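Local coordinates for PROTEIN (hypothetical protein EF0366) (Enterococcus faecalis, PDB 1VPY) that is of unknown function, a bacterial member of the DUF72 family that folds as a TIM alpha/beta barrel and binds zinc ions in the crystal, at residues 203-208 with 227-232; 16-21 with 262-267. One frame throughout, in Å; residues are numbered along the deposited sequence.

Contact 1 of 2, residues 203-208 with 227-232; sequences FRFHGR and YHYNTQ. With ZN (zinc ion), chain B.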
# COMPACT_ATOMS: atom_id res chain seq x y z
N PHE A 203 0.88 -5.75 -3.09
CA PHE A 203 1.00 -5.32 -4.48
C PHE A 203 0.19 -4.06 -4.65
O PHE A 203 -0.89 -3.94 -4.07
CB PHE A 203 0.39 -6.36 -5.41
CG PHE A 203 1.27 -7.54 -5.68
CD1 PHE A 203 2.20 -7.50 -6.71
CD2 PHE A 203 1.15 -8.70 -4.91
CE1 PHE A 203 3.01 -8.59 -6.98
CE2 PHE A 203 1.96 -9.80 -5.17
CZ PHE A 203 2.89 -9.75 -6.20
N ARG A 204 0.67 -3.14 -5.48
CA ARG A 204 -0.14 -2.01 -5.91
C ARG A 204 0.06 -1.79 -7.40
O ARG A 204 1.19 -1.59 -7.88
CB ARG A 204 0.20 -0.74 -5.14
CG ARG A 204 -0.21 -0.76 -3.67
CD ARG A 204 0.09 0.57 -3.00
NE ARG A 204 -1.01 1.52 -3.16
CZ ARG A 204 -0.86 2.82 -3.39
NH1 ARG A 204 0.35 3.37 -3.53
NH2 ARG A 204 -1.93 3.58 -3.51
N PHE A 205 -1.05 -1.85 -8.14
CA PHE A 205 -1.01 -1.68 -9.58
C PHE A 205 -1.54 -0.30 -9.91
O PHE A 205 -2.70 0.02 -9.65
CB PHE A 205 -1.82 -2.75 -10.29
CG PHE A 205 -1.47 -4.16 -9.88
CD1 PHE A 205 -0.15 -4.55 -9.71
CD2 PHE A 205 -2.47 -5.11 -9.69
CE1 PHE A 205 0.18 -5.86 -9.33
CE2 PHE A 205 -2.17 -6.41 -9.32
CZ PHE A 205 -0.84 -6.79 -9.14
N HIS A 206 -0.66 0.53 -10.47
CA HIS A 206 -0.97 1.92 -10.77
C HIS A 206 -1.38 2.13 -12.22
O HIS A 206 -1.75 3.23 -12.60
CB HIS A 206 0.23 2.80 -10.44
CG HIS A 206 0.60 2.82 -8.99
ND1 HIS A 206 -0.18 3.42 -8.03
CD2 HIS A 206 1.66 2.29 -8.34
CE1 HIS A 206 0.38 3.27 -6.85
NE2 HIS A 206 1.50 2.59 -7.00
N GLY A 207 -1.28 1.07 -13.03
CA GLY A 207 -1.46 1.19 -14.47
C GLY A 207 -0.18 1.66 -15.14
O GLY A 207 0.78 2.03 -14.46
N ARG A 208 -0.16 1.68 -16.46
CA ARG A 208 1.09 1.90 -17.18
C ARG A 208 1.12 3.18 -18.01
O ARG A 208 1.99 3.34 -18.88
CB ARG A 208 1.44 0.67 -18.01
CG ARG A 208 2.02 -0.44 -17.18
CD ARG A 208 1.89 -1.78 -17.86
NE ARG A 208 2.12 -2.86 -16.90
CZ ARG A 208 2.22 -4.14 -17.22
NH1 ARG A 208 2.13 -4.53 -18.49
NH2 ARG A 208 2.43 -5.04 -16.28
N TYR A 227 -5.69 4.20 -17.12
CA TYR A 227 -5.18 2.94 -17.63
C TYR A 227 -6.07 1.77 -17.25
O TYR A 227 -6.28 1.51 -16.07
CB TYR A 227 -3.74 2.67 -17.18
CG TYR A 227 -3.09 1.62 -18.05
CD1 TYR A 227 -2.63 1.93 -19.33
CD2 TYR A 227 -2.95 0.30 -17.61
CE1 TYR A 227 -2.04 0.97 -20.13
CE2 TYR A 227 -2.35 -0.67 -18.41
CZ TYR A 227 -1.91 -0.33 -19.67
OH TYR A 227 -1.32 -1.27 -20.48
N HIS A 228 -6.59 1.08 -18.26
CA HIS A 228 -7.39 -0.12 -18.08
C HIS A 228 -6.52 -1.31 -18.50
O HIS A 228 -6.21 -1.47 -19.67
CB HIS A 228 -8.68 -0.04 -18.91
CG HIS A 228 -9.55 -1.26 -18.85
ND1 HIS A 228 -10.72 -1.30 -18.13
CD2 HIS A 228 -9.44 -2.47 -19.45
CE1 HIS A 228 -11.29 -2.49 -18.27
NE2 HIS A 228 -10.52 -3.22 -19.06
N TYR A 229 -6.12 -2.13 -17.53
CA TYR A 229 -5.33 -3.33 -17.79
C TYR A 229 -6.09 -4.31 -18.66
O TYR A 229 -7.29 -4.51 -18.50
CB TYR A 229 -4.98 -4.04 -16.48
CG TYR A 229 -3.89 -3.39 -15.66
CD1 TYR A 229 -2.57 -3.44 -16.06
CD2 TYR A 229 -4.18 -2.77 -14.44
CE1 TYR A 229 -1.56 -2.87 -15.30
CE2 TYR A 229 -3.18 -2.19 -13.67
CZ TYR A 229 -1.87 -2.25 -14.10
OH TYR A 229 -0.86 -1.69 -13.34
N ASN A 230 -5.37 -4.93 -19.60
CA ASN A 230 -5.99 -5.87 -20.54
C ASN A 230 -5.88 -7.30 -20.04
O ASN A 230 -5.29 -7.54 -18.98
CB ASN A 230 -5.40 -5.73 -21.95
CG ASN A 230 -3.90 -6.01 -22.02
OD1 ASN A 230 -3.38 -6.86 -21.30
ND2 ASN A 230 -3.21 -5.28 -22.88
N THR A 231 -6.42 -8.23 -20.81
CA THR A 231 -6.47 -9.64 -20.43
C THR A 231 -5.07 -10.22 -20.24
O THR A 231 -4.82 -10.95 -19.27
CB THR A 231 -7.31 -10.45 -21.44
OG1 THR A 231 -8.53 -9.76 -21.69
CG2 THR A 231 -7.64 -11.84 -20.91
N GLN A 232 -4.15 -9.89 -21.14
CA GLN A 232 -2.76 -10.35 -21.04
C GLN A 232 -2.03 -9.77 -19.83
O GLN A 232 -1.27 -10.48 -19.16
CB GLN A 232 -1.98 -10.07 -22.33
CG GLN A 232 -0.58 -10.69 -22.37
CD GLN A 232 -0.61 -12.21 -22.35
OE1 GLN A 232 -0.30 -12.84 -21.33
NE2 GLN A 232 -0.99 -12.81 -23.47
ZN ZN B . -10.98 -5.41 -19.70
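G207 and Y229 share the one hydrogen bond between residues 203-208 and 227-232: the backbone N of G207 donates to Y229 OH over 2.8 Å, with a markedly bent N-H...O angle. The Y229 hydroxyl is also hydrogen-bonded to D180 OD2, so two partners fix the phenol end. The same D180 forms a salt bridge through its OD1 with R208 NH2, which ties the arginine and the tyrosine to a single carboxylate.

Ring contacts make up much of the remainder. The R208 side chain, extended from CG to NE, begins above the Y227 ring: its CB lies 4.0 Å from the Y227 ring centroid and 17° off the ring normal, which meets the criteria for a CH-pi contact. Over the same face, displaced toward the rim, R208 N sits 3.3 Å from Y227 CD2. Y227 reaches this position because its CG is anti to the backbone N (chi1 -162°), and its OH is hydrogen-bonded to E233. Y229 meets the arginine differently. R208 NE approaches the ring edge near its plane, 4.0 Å from Y229 CE1, and that edge in turn lies over one face of the guanidinium, as the 88° between the two planes reflects.

Between the two segments, F205 CB packs against Y229 CE2 at 3.7 Å, while the F205 ring leads away to L237 and M270. The neighbouring H228 turns from this interface and binds a zinc ion through NE2 at 2.3 Å.

Taken together, the shared carboxylate of D180 would be expected to balance the charge of R208, hold its guanidinium in place and polarise the Y229 hydroxyl. The polar centre thus secures the loop after strand 201-205 to the lead-in of helix 231-245.

Contact 2 of 2, residues 16-21 with 262-267; sequences LGLTSF and DAAENA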
# COMPACT_ATOMS: atom_id res chain seq x y z
N LEU A 16 -8.09 -9.01 -2.72
CA LEU A 16 -8.11 -7.99 -3.77
C LEU A 16 -8.90 -6.77 -3.32
O LEU A 16 -9.99 -6.90 -2.74
CB LEU A 16 -8.68 -8.55 -5.07
CG LEU A 16 -8.11 -9.89 -5.54
CD1 LEU A 16 -8.74 -10.29 -6.85
CD2 LEU A 16 -6.60 -9.81 -5.66
N GLY A 17 -8.37 -5.59 -3.61
CA GLY A 17 -9.00 -4.36 -3.19
C GLY A 17 -8.73 -3.16 -4.08
O GLY A 17 -7.92 -3.23 -4.99
N LEU A 18 -9.42 -2.07 -3.78
CA LEU A 18 -9.29 -0.82 -4.54
C LEU A 18 -8.99 0.35 -3.62
O LEU A 18 -8.95 0.20 -2.40
CB LEU A 18 -10.59 -0.50 -5.29
CG LEU A 18 -11.34 -1.58 -6.07
CD1 LEU A 18 -12.68 -1.05 -6.51
CD2 LEU A 18 -10.52 -2.04 -7.25
N THR A 19 -8.78 1.50 -4.23
CA THR A 19 -8.70 2.77 -3.53
C THR A 19 -10.05 3.48 -3.59
O THR A 19 -10.50 4.08 -2.60
CB THR A 19 -7.65 3.66 -4.18
OG1 THR A 19 -6.39 2.98 -4.15
CG2 THR A 19 -7.52 4.97 -3.43
N SER A 20 -10.69 3.40 -4.76
CA SER A 20 -11.94 4.08 -5.02
C SER A 20 -13.17 3.24 -4.69
O SER A 20 -13.98 2.93 -5.57
CB SER A 20 -12.01 4.58 -6.47
OG SER A 20 -10.99 5.54 -6.70
N PHE A 21 -13.29 2.87 -3.41
CA PHE A 21 -14.58 2.50 -2.86
C PHE A 21 -15.50 3.69 -3.12
O PHE A 21 -16.70 3.53 -3.33
CB PHE A 21 -14.49 2.15 -1.35
CG PHE A 21 -14.32 3.34 -0.44
CD1 PHE A 21 -13.06 3.90 -0.23
CD2 PHE A 21 -15.41 3.89 0.21
CE1 PHE A 21 -12.90 5.00 0.61
CE2 PHE A 21 -15.26 4.99 1.05
CZ PHE A 21 -14.01 5.55 1.25
N ASP A 262 -12.50 1.15 -13.78
CA ASP A 262 -11.42 0.39 -14.42
C ASP A 262 -10.73 -0.53 -13.43
O ASP A 262 -10.49 -1.70 -13.73
CB ASP A 262 -10.40 1.33 -15.07
CG ASP A 262 -10.92 1.99 -16.33
OD1 ASP A 262 -11.49 1.28 -17.19
OD2 ASP A 262 -10.77 3.22 -16.46
N ALA A 263 -10.42 0.02 -12.26
CA ALA A 263 -9.83 -0.73 -11.16
C ALA A 263 -10.74 -1.89 -10.74
O ALA A 263 -10.28 -3.02 -10.60
CB ALA A 263 -9.54 0.20 -9.99
N ALA A 264 -12.03 -1.60 -10.56
CA ALA A 264 -13.01 -2.62 -10.16
C ALA A 264 -13.22 -3.70 -11.22
O ALA A 264 -13.50 -4.85 -10.88
CB ALA A 264 -14.34 -1.98 -9.79
N GLU A 265 -13.12 -3.33 -12.50
CA GLU A 265 -13.24 -4.29 -13.59
C GLU A 265 -12.03 -5.22 -13.57
O GLU A 265 -12.17 -6.44 -13.53
CB GLU A 265 -13.38 -3.58 -14.94
CG GLU A 265 -13.68 -4.49 -16.14
CD GLU A 265 -15.16 -4.86 -16.28
OE1 GLU A 265 -15.99 -4.33 -15.51
OE2 GLU A 265 -15.48 -5.67 -17.17
N ASN A 266 -10.84 -4.62 -13.54
CA ASN A 266 -9.59 -5.37 -13.47
C ASN A 266 -9.50 -6.30 -12.26
O ASN A 266 -9.07 -7.45 -12.39
CB ASN A 266 -8.38 -4.43 -13.51
CG ASN A 266 -8.21 -3.73 -14.85
OD1 ASN A 266 -7.48 -2.74 -14.94
ND2 ASN A 266 -8.87 -4.23 -15.89
N ALA A 267 -9.91 -5.82 -11.09
CA ALA A 267 -9.90 -6.63 -9.87
C ALA A 267 -10.87 -7.82 -9.98
O ALA A 267 -10.55 -8.93 -9.58
CB ALA A 267 -10.19 -5.79 -8.64
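L18 holds its CG anti to the carbonyl carbon (chi1 -45°) and its CD1 anti to CA (chi2 170°), a pair of torsions that spreads the two methyl branches over separate parts of helix 260-273. CD1 meets A264 CB at 3.8 Å. CD2 rests between the two alanines one helical turn apart, 3.7 Å from A263 CB and 4.0 Å from A267 CB, and also lies against the backbone at A263 C. L16 points to the same helix from two residues earlier, its CD1 lying 3.5 Å from A267 O, and packs further along on M270 and Q271.

The evidence for close association is in the axes: strand 16-18 and helix 262-267 run antiparallel at 174°, with a closest approach of 8.6 Å. The methyls of A263 and A267, which point toward the strand, are consistent with that spacing, and the contact rests on leucine methyls against alanine methyls and helix backbone, without hydrogen bonds between the segments. Between the two leucines, G17 is hydrogen-bonded through its backbone to V253 and F255. Strand 13-18 thus meets strand 250-255 while carrying the last helix on its outer side, the closure of an eight-stranded TIM barrel.

Overall arrangement
Both contacts are largely buried and lie on the same side of the chain's centre, their own centres about 10 Å apart, with contact 1 nested within the 240-residue span that contact 2 closes. Contact 1 joins the end of strand 201-205 and the loop after it to the lead-in of helix 231-245, where polar groups and aromatic rings dominate; contact 2 sits between a strand and a helix of the barrel wall, where methyl groups do the work. Both reach the same parallel sheet. They also meet directly: H228 ND1 is 2.9 Å from D262 OD1, and Y229 N is 3.0 Å from N266 OD1, both probable hydrogen bonds that join the 227-232 segment to the final helix.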